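Local coordinates for mandelate racemase/muconate lactonizing enzyme family protein (Sorangium cellulosum, PDB 3S5S), which is of unknown function but belongs to the enolase superfamily, joining an N-terminal capping domain to a C-terminal barrel of alternating strands and helices, at residues E279-A284 / A314-F319; E301-M306 / H355-Q360; A308-A313 / V322-P327. All blocks are in the same frame, centred on the assembly; numbering follows the deposited sequence.

Contact 1 of 3, residues E279-A284 / A314-F319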
ATOM      1  N   GLU A 279      -5.568  -6.173  -0.839  0.50 22.54           N
ATOM      2  CA  GLU A 279      -5.187  -6.869   0.396  0.50 22.91           C
ATOM      3  C   GLU A 279      -3.661  -7.106   0.363  0.50 21.96           C
ATOM      4  O   GLU A 279      -2.950  -6.694   1.268  0.50 22.19           O
ATOM      5  CB  GLU A 279      -6.066  -8.150   0.651  0.50 23.44           C
ATOM      6  CG  GLU A 279      -7.271  -7.938   1.696  0.50 25.79           C
ATOM      7  CD  GLU A 279      -8.439  -9.010   1.683  0.50 27.25           C
ATOM      8  OE1 GLU A 279      -8.230 -10.217   1.948  0.50 30.05           O
ATOM      9  OE2 GLU A 279      -9.596  -8.634   1.454  0.50 23.24           O
ATOM     10  N   ALA A 280      -3.173  -7.660  -0.741  1.00 21.06           N
ATOM     11  CA  ALA A 280      -1.751  -7.943  -0.971  1.00 20.90           C
ATOM     12  C   ALA A 280      -0.784  -6.726  -0.890  1.00 21.40           C
ATOM     13  O   ALA A 280       0.281  -6.801  -0.233  1.00 21.27           O
ATOM     14  CB  ALA A 280      -1.576  -8.704  -2.252  1.00 20.23           C
ATOM     15  N   LEU A 281      -1.171  -5.604  -1.497  1.00 21.65           N
ATOM     16  CA  LEU A 281      -0.414  -4.332  -1.302  1.00 23.11           C
ATOM     17  C   LEU A 281      -0.233  -3.946   0.172  1.00 22.95           C
ATOM     18  O   LEU A 281       0.844  -3.534   0.578  1.00 23.50           O
ATOM     19  CB  LEU A 281      -1.047  -3.154  -2.111  1.00 22.30           C
ATOM     20  CG  LEU A 281      -0.950  -3.355  -3.638  1.00 23.09           C
ATOM     21  CD1 LEU A 281      -1.826  -2.362  -4.437  1.00 21.07           C
ATOM     22  CD2 LEU A 281       0.486  -3.264  -4.083  1.00 20.96           C
ATOM     23  N   ASP A 282      -1.291  -4.095   0.959  1.00 23.97           N
ATOM     24  CA  ASP A 282      -1.270  -3.714   2.379  1.00 25.27           C
ATOM     25  C   ASP A 282      -0.376  -4.682   3.155  1.00 25.26           C
ATOM     26  O   ASP A 282       0.442  -4.243   3.985  1.00 28.12           O
ATOM     27  CB  ASP A 282      -2.696  -3.626   2.968  1.00 25.92           C
ATOM     28  CG  ASP A 282      -3.472  -2.345   2.507  1.00 31.78           C
ATOM     29  OD1 ASP A 282      -2.829  -1.426   1.938  1.00 37.90           O
ATOM     30  OD2 ASP A 282      -4.731  -2.227   2.695  1.00 37.10           O
ATOM     31  N   ILE A 283      -0.497  -5.983   2.879  1.00 23.60           N
ATOM     32  CA  ILE A 283       0.310  -7.003   3.532  1.00 22.67           C
ATOM     33  C   ILE A 283       1.809  -6.807   3.277  1.00 22.27           C
ATOM     34  O   ILE A 283       2.593  -6.895   4.184  1.00 22.98           O
ATOM     35  CB  ILE A 283      -0.079  -8.441   3.048  1.00 23.23           C
ATOM     36  CG1 ILE A 283      -1.432  -8.868   3.572  1.00 21.31           C
ATOM     37  CG2 ILE A 283       0.967  -9.486   3.422  1.00 19.85           C
ATOM     38  CD1 ILE A 283      -1.966 -10.003   2.686  1.00 19.31           C
ATOM     39  N   ALA A 284       2.210  -6.602   2.036  1.00 21.25           N
ATOM     40  CA  ALA A 284       3.607  -6.261   1.746  1.00 21.03           C
ATOM     41  C   ALA A 284       4.121  -5.088   2.616  1.00 21.76           C
ATOM     42  O   ALA A 284       5.210  -5.149   3.192  1.00 23.66           O
ATOM     43  CB  ALA A 284       3.745  -5.923   0.282  1.00 19.48           C
ATOM     44  N   ALA A 314       8.197  -7.999  -8.466  1.00 17.31           N
ATOM     45  CA  ALA A 314       9.315  -7.209  -9.038  1.00 18.51           C
ATOM     46  C   ALA A 314       9.080  -5.680  -9.010  1.00 19.09           C
ATOM     47  O   ALA A 314      10.018  -4.922  -8.914  1.00 20.73           O
ATOM     48  CB  ALA A 314       9.676  -7.678 -10.505  1.00 18.18           C
ATOM     49  N   GLY A 315       7.832  -5.237  -9.139  1.00 18.71           N
ATOM     50  CA  GLY A 315       7.493  -3.810  -9.049  1.00 18.95           C
ATOM     51  C   GLY A 315       7.749  -3.283  -7.662  1.00 19.68           C
ATOM     52  O   GLY A 315       8.402  -2.237  -7.495  1.00 21.06           O
ATOM     53  N   LEU A 316       7.316  -4.044  -6.668  1.00 19.12           N
ATOM     54  CA  LEU A 316       7.487  -3.646  -5.288  1.00 20.39           C
ATOM     55  C   LEU A 316       8.943  -3.646  -4.819  1.00 21.41           C
ATOM     56  O   LEU A 316       9.348  -2.731  -4.107  1.00 20.00           O
ATOM     57  CB  LEU A 316       6.639  -4.497  -4.341  1.00 20.22           C
ATOM     58  CG  LEU A 316       5.148  -4.277  -4.318  1.00 23.36           C
ATOM     59  CD1 LEU A 316       4.487  -5.383  -3.488  1.00 23.50           C
ATOM     60  CD2 LEU A 316       4.837  -2.896  -3.765  1.00 23.91           C
ATOM     61  N   GLY A 317       9.717  -4.661  -5.236  1.00 21.29           N
ATOM     62  CA  GLY A 317      11.087  -4.763  -4.797  1.00 21.84           C
ATOM     63  C   GLY A 317      11.077  -5.401  -3.413  1.00 22.83           C
ATOM     64  O   GLY A 317      10.049  -5.466  -2.766  1.00 22.48           O
ATOM     65  N   GLY A 318      12.208  -5.924  -2.975  1.00 23.03           N
ATOM     66  CA  GLY A 318      12.263  -6.366  -1.609  1.00 25.10           C
ATOM     67  C   GLY A 318      11.873  -7.799  -1.273  1.00 24.60           C
ATOM     68  O   GLY A 318      11.762  -8.135  -0.077  1.00 26.02           O
ATOM     69  N   PHE A 319      11.692  -8.640  -2.286  1.00 22.30           N
ATOM     70  CA  PHE A 319      11.263 -10.002  -2.036  1.00 21.84           C
ATOM     71  C   PHE A 319      12.452 -10.922  -1.856  1.00 22.71           C
ATOM     72  O   PHE A 319      13.393 -10.814  -2.617  1.00 24.44           O
ATOM     73  CB  PHE A 319      10.300 -10.498  -3.103  1.00 19.77           C
ATOM     74  CG  PHE A 319       8.898 -10.027  -2.878  1.00 17.59           C
ATOM     75  CD1 PHE A 319       8.566  -8.651  -3.021  1.00 15.07           C
ATOM     76  CD2 PHE A 319       7.917 -10.911  -2.447  1.00 17.94           C
ATOM     77  CE1 PHE A 319       7.269  -8.167  -2.772  1.00 13.56           C
ATOM     78  CE2 PHE A 319       6.598 -10.448  -2.209  1.00 17.14           C
ATOM     79  CZ  PHE A 319       6.280  -9.072  -2.362  1.00 16.10           C
TER
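A284 and L316 form the close part of this contact, with the methyl of A284 meeting one branch of L316, CB to CD1, at 3.9 Å. Both CB atoms face across the gap between helix 272-289 and the C-terminal end of helix 303-316, whose nearest CA atoms here, those of A284 and L316, are 8.4 Å apart. A small alanine on one side and a long leucine on the other suit that spacing. L316 carries CG beside its own backbone N, opposite the carbonyl carbon (chi1 -73°), and from there the chain runs extended, so that its two methyls split between two partners.

The second methyl serves the looser half: L316 CD2 lies 4.4 Å from L281 CD2, one helical turn before A284. L281 is partly exposed, and only the tip of its side chain comes near L316; that side chain is about 4 Å from a bound sulfate at nearest atoms. Beyond A284, the ring of F319 reaches in this direction, but CZ comes no closer than 4.8 Å to A284 CB, so it only borders the contact. No hydrogen bond crosses, as expected where only methyl groups meet. The chain leaves the helix at G317 with positive phi (82°), a conformation that glycine adopts easily.

R86 of the second subunit packs on L316, whose carbonyl oxygen also bonds to R90 of that subunit. On the barrel side, A284 and F319 both touch I270 of strand 267-270, while F319 reaches strand 293-296; L281 spans to F312. Two successive helices of the barrel's outer layer are thus packed together over its parallel strands.

Contact 2 of 3, residues E301-M306 / H355-Q360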
ATOM      1  N   GLU A 301      -1.697 -21.814 -10.757  1.00 24.75           N
ATOM      2  CA  GLU A 301      -2.045 -20.689 -11.631  1.00 24.80           C
ATOM      3  C   GLU A 301      -1.417 -20.814 -13.027  1.00 25.34           C
ATOM      4  O   GLU A 301      -0.291 -21.295 -13.163  1.00 26.34           O
ATOM      5  CB  GLU A 301      -1.594 -19.366 -10.952  1.00 23.50           C
ATOM      6  CG  GLU A 301      -2.248 -19.141  -9.561  1.00 24.14           C
ATOM      7  CD  GLU A 301      -1.665 -17.981  -8.744  1.00 23.85           C
ATOM      8  OE1 GLU A 301      -0.703 -17.309  -9.178  1.00 25.76           O
ATOM      9  OE2 GLU A 301      -2.144 -17.766  -7.616  1.00 24.97           O
ATOM     10  N   SER A 302      -2.117 -20.358 -14.065  1.00 25.06           N
ATOM     11  CA  SER A 302      -1.502 -20.247 -15.389  1.00 24.05           C
ATOM     12  C   SER A 302      -0.538 -19.057 -15.411  1.00 23.21           C
ATOM     13  O   SER A 302      -0.280 -18.395 -14.378  1.00 22.01           O
ATOM     14  CB  SER A 302      -2.579 -20.024 -16.448  1.00 24.84           C
ATOM     15  OG  SER A 302      -3.077 -18.667 -16.461  1.00 22.08           O
ATOM     16  N   VAL A 303      -0.035 -18.796 -16.610  1.00 23.64           N
ATOM     17  CA  VAL A 303       0.782 -17.647 -16.990  1.00 23.38           C
ATOM     18  C   VAL A 303       0.139 -16.301 -16.603  1.00 22.86           C
ATOM     19  O   VAL A 303       0.812 -15.329 -16.237  1.00 22.45           O
ATOM     20  CB  VAL A 303       1.050 -17.781 -18.547  1.00 24.86           C
ATOM     21  CG1 VAL A 303       0.879 -16.489 -19.341  1.00 23.59           C
ATOM     22  CG2 VAL A 303       2.368 -18.496 -18.822  1.00 25.66           C
ATOM     23  N   LEU A 304      -1.175 -16.251 -16.680  1.00 22.59           N
ATOM     24  CA  LEU A 304      -1.902 -15.035 -16.370  1.00 21.44           C
ATOM     25  C   LEU A 304      -1.747 -14.564 -14.913  1.00 20.57           C
ATOM     26  O   LEU A 304      -1.193 -13.483 -14.661  1.00 21.15           O
ATOM     27  CB  LEU A 304      -3.378 -15.189 -16.774  1.00 20.21           C
ATOM     28  CG  LEU A 304      -4.360 -14.078 -16.394  1.00 20.60           C
ATOM     29  CD1 LEU A 304      -3.761 -12.777 -16.518  1.00 22.72           C
ATOM     30  CD2 LEU A 304      -5.668 -14.103 -17.221  1.00 22.74           C
ATOM     31  N   ALA A 305      -2.260 -15.322 -13.964  1.00 19.54           N
ATOM     32  CA  ALA A 305      -2.150 -14.912 -12.564  1.00 19.04           C
ATOM     33  C   ALA A 305      -0.667 -14.881 -12.122  1.00 19.05           C
ATOM     34  O   ALA A 305      -0.262 -13.992 -11.346  1.00 17.98           O
ATOM     35  CB  ALA A 305      -2.987 -15.835 -11.649  1.00 18.45           C
ATOM     36  N   MET A 306       0.145 -15.815 -12.648  1.00 19.83           N
ATOM     37  CA  MET A 306       1.572 -15.813 -12.333  1.00 19.76           C
ATOM     38  C   MET A 306       2.281 -14.512 -12.782  1.00 20.65           C
ATOM     39  O   MET A 306       3.002 -13.873 -11.981  1.00 18.80           O
ATOM     40  CB  MET A 306       2.256 -17.035 -12.855  1.00 20.99           C
ATOM     41  CG  MET A 306       1.993 -18.291 -12.037  1.00 24.95           C
ATOM     42  SD  MET A 306       3.324 -18.634 -10.863  1.00 32.09           S
ATOM     43  CE  MET A 306       2.464 -19.294  -9.418  1.00 22.32           C
ATOM     44  N   HIS A 355      -0.632  -6.486 -17.713  1.00 19.82           N
ATOM     45  CA  HIS A 355       0.245  -7.625 -17.499  1.00 19.90           C
ATOM     46  C   HIS A 355       0.715  -8.310 -18.774  1.00 20.74           C
ATOM     47  O   HIS A 355       1.469  -9.276 -18.675  1.00 21.20           O
ATOM     48  CB  HIS A 355      -0.369  -8.655 -16.541  1.00 19.44           C
ATOM     49  CG  HIS A 355      -1.751  -9.067 -16.893  1.00 19.29           C
ATOM     50  ND1 HIS A 355      -2.080  -9.560 -18.144  1.00 19.61           N
ATOM     51  CD2 HIS A 355      -2.890  -9.099 -16.153  1.00 17.34           C
ATOM     52  CE1 HIS A 355      -3.374  -9.863 -18.155  1.00 17.08           C
ATOM     53  NE2 HIS A 355      -3.881  -9.613 -16.958  1.00 16.46           N
ATOM     54  N   GLY A 356       0.300  -7.810 -19.956  1.00 20.84           N
ATOM     55  CA  GLY A 356       0.741  -8.365 -21.271  1.00 19.57           C
ATOM     56  C   GLY A 356       0.162  -9.712 -21.686  1.00 19.72           C
ATOM     57  O   GLY A 356       0.526 -10.272 -22.738  1.00 21.40           O
ATOM     58  N   VAL A 357      -0.749 -10.258 -20.880  1.00 19.19           N
ATOM     59  CA  VAL A 357      -1.305 -11.582 -21.190  1.00 18.87           C
ATOM     60  C   VAL A 357      -2.694 -11.479 -21.882  1.00 21.25           C
ATOM     61  O   VAL A 357      -3.598 -10.814 -21.391  1.00 21.33           O
ATOM     62  CB  VAL A 357      -1.387 -12.452 -19.888  1.00 18.08           C
ATOM     63  CG1 VAL A 357      -1.947 -13.864 -20.149  1.00 15.28           C
ATOM     64  CG2 VAL A 357      -0.042 -12.494 -19.225  1.00 13.36           C
ATOM     65  N   THR A 358      -2.855 -12.190 -22.986  1.00 23.23           N
ATOM     66  CA  THR A 358      -4.111 -12.281 -23.699  1.00 25.93           C
ATOM     67  C   THR A 358      -4.466 -13.747 -23.979  1.00 27.48           C
ATOM     68  O   THR A 358      -3.586 -14.611 -24.224  1.00 28.11           O
ATOM     69  CB  THR A 358      -4.087 -11.494 -25.056  1.00 26.80           C
ATOM     70  OG1 THR A 358      -3.646 -10.172 -24.829  1.00 28.66           O
ATOM     71  CG2 THR A 358      -5.528 -11.325 -25.663  1.00 29.65           C
ATOM     72  N   PRO A 359      -5.769 -14.041 -23.996  1.00 28.91           N
ATOM     73  CA  PRO A 359      -6.077 -15.393 -24.445  1.00 30.60           C
ATOM     74  C   PRO A 359      -5.859 -15.566 -25.960  1.00 32.85           C
ATOM     75  O   PRO A 359      -5.920 -14.601 -26.720  1.00 33.62           O
ATOM     76  CB  PRO A 359      -7.541 -15.589 -24.026  1.00 31.97           C
ATOM     77  CG  PRO A 359      -8.087 -14.230 -23.705  1.00 31.03           C
ATOM     78  CD  PRO A 359      -6.923 -13.317 -23.425  1.00 27.80           C
ATOM     79  N   GLN A 360      -5.549 -16.782 -26.380  1.00 35.14           N
ATOM     80  CA  GLN A 360      -5.396 -17.125 -27.801  1.00 37.68           C
ATOM     81  C   GLN A 360      -6.730 -17.373 -28.503  1.00 39.47           C
ATOM     82  O   GLN A 360      -7.756 -17.594 -27.848  1.00 41.02           O
ATOM     83  CB  GLN A 360      -4.517 -18.372 -27.946  1.00 38.62           C
ATOM     84  CG  GLN A 360      -3.206 -18.298 -27.184  1.00 36.65           C
ATOM     85  CD  GLN A 360      -2.368 -19.552 -27.386  1.00 40.44           C
ATOM     86  OE1 GLN A 360      -2.900 -20.664 -27.488  1.00 40.80           O
ATOM     87  NE2 GLN A 360      -1.051 -19.379 -27.463  1.00 39.83           N
TER
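The imidazole of H355 has a methyl over one face and a backbone amide at its edge. L304 CD1 stands 3.1 Å above the ring plane, shifted off centre toward the rim, where NE2 is its nearest ring atom at 3.2 Å. The line from CD1 to the centroid, 3.5 Å long, leans 29° from the ring normal, which makes this a CH-pi contact. In the ring plane, V357 N donates to H355 ND1 at 3.1 Å. Across the ring, NE2 bonds to the carbonyl oxygen of F49, so both nitrogens are engaged and the rotation of the ring is fixed. H355 places CG between its own N and carbonyl carbon (chi1 51°), a choice that lets ND1 reach the amide two residues on; G356, with positive phi, makes the turn between them.

Beside the ring, V357 supplies the aliphatic half of the contact. Its CG1 lies 3.9 Å from L304 CB and equally far from V303 CG1, the two valines meeting at a slant. Branched, apolar residues fill such a space without needing polar partners.

The helix carrying V303 and L304 is capped just before it begins. S302 OG accepts from L304 N at 3.1 Å, a short serine being well shaped for an N-cap. That hydroxyl also bonds to E51 OE1, which receives A305 N as well; the helix start would probably stabilise this carboxylate.

With F49 and E51 on strand 47-52 of the capping sheet, the arrangement fits the two-domain architecture of the enolase superfamily: an N-capped barrel helix and a returning C-terminal segment meet against the N-terminal domain.

Contact 3 of 3, residues A308-A313 / V322-P327; sequences ASACFA and VDLDTP
L324 packs against S309 and A310 in an apolar helix-to-loop contact of the enolase-type barrel, where the chain has just left strand 319-322 and passes the helix that precedes that strand. Helix, short turn and strand follow one another here, and the loop 322-327 continues along the helix toward its beginning. The closest backbone pair, A310 and L324, has its CA atoms 7.6 Å apart, near enough for one leucine to fill the interval.

L324 carries the contact from the loop side. Its CB points at the helix, and, turned away from its carbonyl carbon (chi1 -63°), the extended side chain ends in a fork of two methyls. One tine, CD2, reaches S309 CB at 3.9 Å; the other goes to A310. The small side chains of S309 and A310 let the loop leucine come close to the helix backbone. S309 offers its CB to the leucine, while its hydroxyl sits beside its own backbone N and makes a weak hydrogen bond to A305 O a turn back along the helix; a polar group is thereby accommodated in a buried apolar place.

Around the leucine the loop is tied down by polar groups: L324 N bonds to T136 OG1 on strand 133-140, and D323 OD2 forms a salt bridge with K164 on strand 162-166. A310 also touches L134, so helix and loop are both joined to the opening strand of the barrel.

No hydrogen bond crosses between the two segments. The grip on A310 comes from L324 CD1, which settles 3.9 Å from A310 CA and 4.0 Å from A310 CB, touching backbone and methyl together.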
ATOM      1  N   ALA A 308       0.857 -11.656 -13.298  1.00 19.89           N
ATOM      2  CA  ALA A 308       0.366 -10.625 -12.384  1.00 19.45           C
ATOM      3  C   ALA A 308       1.193 -10.590 -11.087  1.00 18.81           C
ATOM      4  O   ALA A 308       1.591  -9.530 -10.645  1.00 19.50           O
ATOM      5  CB  ALA A 308      -1.129 -10.844 -12.071  1.00 18.37           C
ATOM      6  N   SER A 309       1.419 -11.744 -10.475  1.00 19.02           N
ATOM      7  CA  SER A 309       2.283 -11.866  -9.296  1.00 19.13           C
ATOM      8  C   SER A 309       3.717 -11.417  -9.506  1.00 19.64           C
ATOM      9  O   SER A 309       4.295 -10.796  -8.627  1.00 19.85           O
ATOM     10  CB  SER A 309       2.312 -13.302  -8.817  1.00 19.36           C
ATOM     11  OG  SER A 309       1.045 -13.633  -8.237  1.00 20.88           O
ATOM     12  N   ALA A 310       4.311 -11.720 -10.661  1.00 20.61           N
ATOM     13  CA  ALA A 310       5.699 -11.347 -10.869  1.00 20.26           C
ATOM     14  C   ALA A 310       5.767  -9.824 -11.003  1.00 20.60           C
ATOM     15  O   ALA A 310       6.644  -9.203 -10.416  1.00 22.65           O
ATOM     16  CB  ALA A 310       6.278 -12.061 -12.032  1.00 19.84           C
ATOM     17  N   CYS A 311       4.795  -9.212 -11.684  1.00 21.21           N
ATOM     18  CA  CYS A 311       4.718  -7.749 -11.824  1.00 20.78           C
ATOM     19  C   CYS A 311       4.633  -7.126 -10.449  1.00 20.03           C
ATOM     20  O   CYS A 311       5.281  -6.114 -10.184  1.00 19.60           O
ATOM     21  CB  CYS A 311       3.478  -7.343 -12.605  1.00 20.72           C
ATOM     22  SG  CYS A 311       3.578  -7.653 -14.361  1.00 27.35           S
ATOM     23  N   PHE A 312       3.831  -7.752  -9.585  1.00 18.36           N
ATOM     24  CA  PHE A 312       3.632  -7.286  -8.216  1.00 17.56           C
ATOM     25  C   PHE A 312       4.968  -7.341  -7.439  1.00 17.13           C
ATOM     26  O   PHE A 312       5.494  -6.287  -7.019  1.00 16.61           O
ATOM     27  CB  PHE A 312       2.468  -8.092  -7.555  1.00 16.82           C
ATOM     28  CG  PHE A 312       2.295  -7.885  -6.060  1.00 15.71           C
ATOM     29  CD1 PHE A 312       1.423  -6.936  -5.571  1.00 15.47           C
ATOM     30  CD2 PHE A 312       2.971  -8.698  -5.129  1.00 19.93           C
ATOM     31  CE1 PHE A 312       1.212  -6.748  -4.154  1.00 14.31           C
ATOM     32  CE2 PHE A 312       2.796  -8.535  -3.712  1.00 19.06           C
ATOM     33  CZ  PHE A 312       1.886  -7.541  -3.231  1.00 18.09           C
ATOM     34  N   ALA A 313       5.506  -8.556  -7.256  1.00 16.96           N
ATOM     35  CA  ALA A 313       6.781  -8.757  -6.538  1.00 16.86           C
ATOM     36  C   ALA A 313       7.945  -7.915  -7.146  1.00 17.88           C
ATOM     37  O   ALA A 313       8.602  -7.182  -6.405  1.00 18.01           O
ATOM     38  CB  ALA A 313       7.144 -10.181  -6.511  1.00 16.86           C
ATOM     39  N   VAL A 322      10.948 -16.154  -4.204  1.00 20.68           N
ATOM     40  CA  VAL A 322      10.019 -16.186  -5.283  1.00 18.67           C
ATOM     41  C   VAL A 322       9.620 -17.644  -5.582  1.00 20.39           C
ATOM     42  O   VAL A 322      10.458 -18.495  -5.893  1.00 21.14           O
ATOM     43  CB  VAL A 322      10.657 -15.486  -6.485  1.00 19.09           C
ATOM     44  CG1 VAL A 322       9.721 -15.498  -7.679  1.00 14.89           C
ATOM     45  CG2 VAL A 322      11.094 -14.051  -6.084  1.00 15.94           C
ATOM     46  N   ASP A 323       8.333 -17.936  -5.508  1.00 20.48           N
ATOM     47  CA  ASP A 323       7.845 -19.287  -5.709  1.00 21.99           C
ATOM     48  C   ASP A 323       6.711 -19.244  -6.737  1.00 22.28           C
ATOM     49  O   ASP A 323       5.515 -19.393  -6.366  1.00 23.06           O
ATOM     50  CB  ASP A 323       7.315 -19.828  -4.370  1.00 22.80           C
ATOM     51  CG  ASP A 323       6.671 -21.208  -4.501  1.00 25.45           C
ATOM     52  OD1 ASP A 323       7.109 -22.053  -5.325  1.00 29.64           O
ATOM     53  OD2 ASP A 323       5.723 -21.463  -3.773  1.00 26.12           O
ATOM     54  N   LEU A 324       7.083 -19.031  -8.010  1.00 21.86           N
ATOM     55  CA  LEU A 324       6.149 -18.768  -9.116  1.00 20.70           C
ATOM     56  C   LEU A 324       6.311 -19.772 -10.255  1.00 21.86           C
ATOM     57  O   LEU A 324       6.629 -19.397 -11.393  1.00 21.27           O
ATOM     58  CB  LEU A 324       6.369 -17.356  -9.655  1.00 19.13           C
ATOM     59  CG  LEU A 324       6.084 -16.257  -8.631  1.00 21.28           C
ATOM     60  CD1 LEU A 324       6.403 -14.853  -9.225  1.00 18.81           C
ATOM     61  CD2 LEU A 324       4.614 -16.356  -8.019  1.00 14.04           C
ATOM     62  N   ASP A 325       6.083 -21.037  -9.957  1.00 22.58           N
ATOM     63  CA  ASP A 325       6.601 -22.095 -10.819  1.00 24.53           C
ATOM     64  C   ASP A 325       5.511 -23.040 -11.400  1.00 24.78           C
ATOM     65  O   ASP A 325       5.844 -24.051 -12.001  1.00 25.08           O
ATOM     66  CB  ASP A 325       7.551 -22.951  -9.984  1.00 25.52           C
ATOM     67  CG  ASP A 325       6.810 -23.699  -8.885  1.00 28.52           C
ATOM     68  OD1 ASP A 325       5.715 -23.249  -8.509  1.00 27.97           O
ATOM     69  OD2 ASP A 325       7.287 -24.740  -8.402  1.00 31.10           O
ATOM     70  N   THR A 326       4.242 -22.703 -11.181  1.00 24.45           N
ATOM     71  CA  THR A 326       3.101 -23.502 -11.586  1.00 25.82           C
ATOM     72  C   THR A 326       2.937 -23.637 -13.126  1.00 26.78           C
ATOM     73  O   THR A 326       2.570 -24.720 -13.599  1.00 27.55           O
ATOM     74  CB  THR A 326       1.758 -23.087 -10.836  1.00 25.94           C
ATOM     75  OG1 THR A 326       1.352 -21.757 -11.181  1.00 24.05           O
ATOM     76  CG2 THR A 326       1.918 -23.145  -9.275  1.00 24.82           C
ATOM     77  N   PRO A 327       3.277 -22.588 -13.918  1.00 26.77           N
ATOM     78  CA  PRO A 327       3.200 -22.786 -15.374  1.00 28.40           C
ATOM     79  C   PRO A 327       4.093 -23.923 -15.861  1.00 30.93           C
ATOM     80  O   PRO A 327       3.800 -24.533 -16.905  1.00 32.63           O
ATOM     81  CB  PRO A 327       3.660 -21.440 -15.940  1.00 26.80           C
ATOM     82  CG  PRO A 327       3.232 -20.481 -14.904  1.00 26.65           C
ATOM     83  CD  PRO A 327       3.572 -21.181 -13.610  1.00 25.93           C
TER

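How the contacts relate
All three contacts are buried and share helix 303-316, contact 2 at its start, contact 3 in its middle and contact 1 at its end. Contact 3 lies nearest the centre of the chain (about 7 Å between centres, against 12 Å for contact 1 and 14 Å for contact 2); the other two each include a partly exposed residue, L281 and V303. Contacts 1 and 3 rely on leucine methyls, against small residues in contact 3 and against an alanine and a second leucine in contact 1, which also borders the second subunit. Contact 2, turned to the capping domain, adds a ring and capping polar bonds. F312 links contacts 1 and 3, M306 contacts 2 and 3.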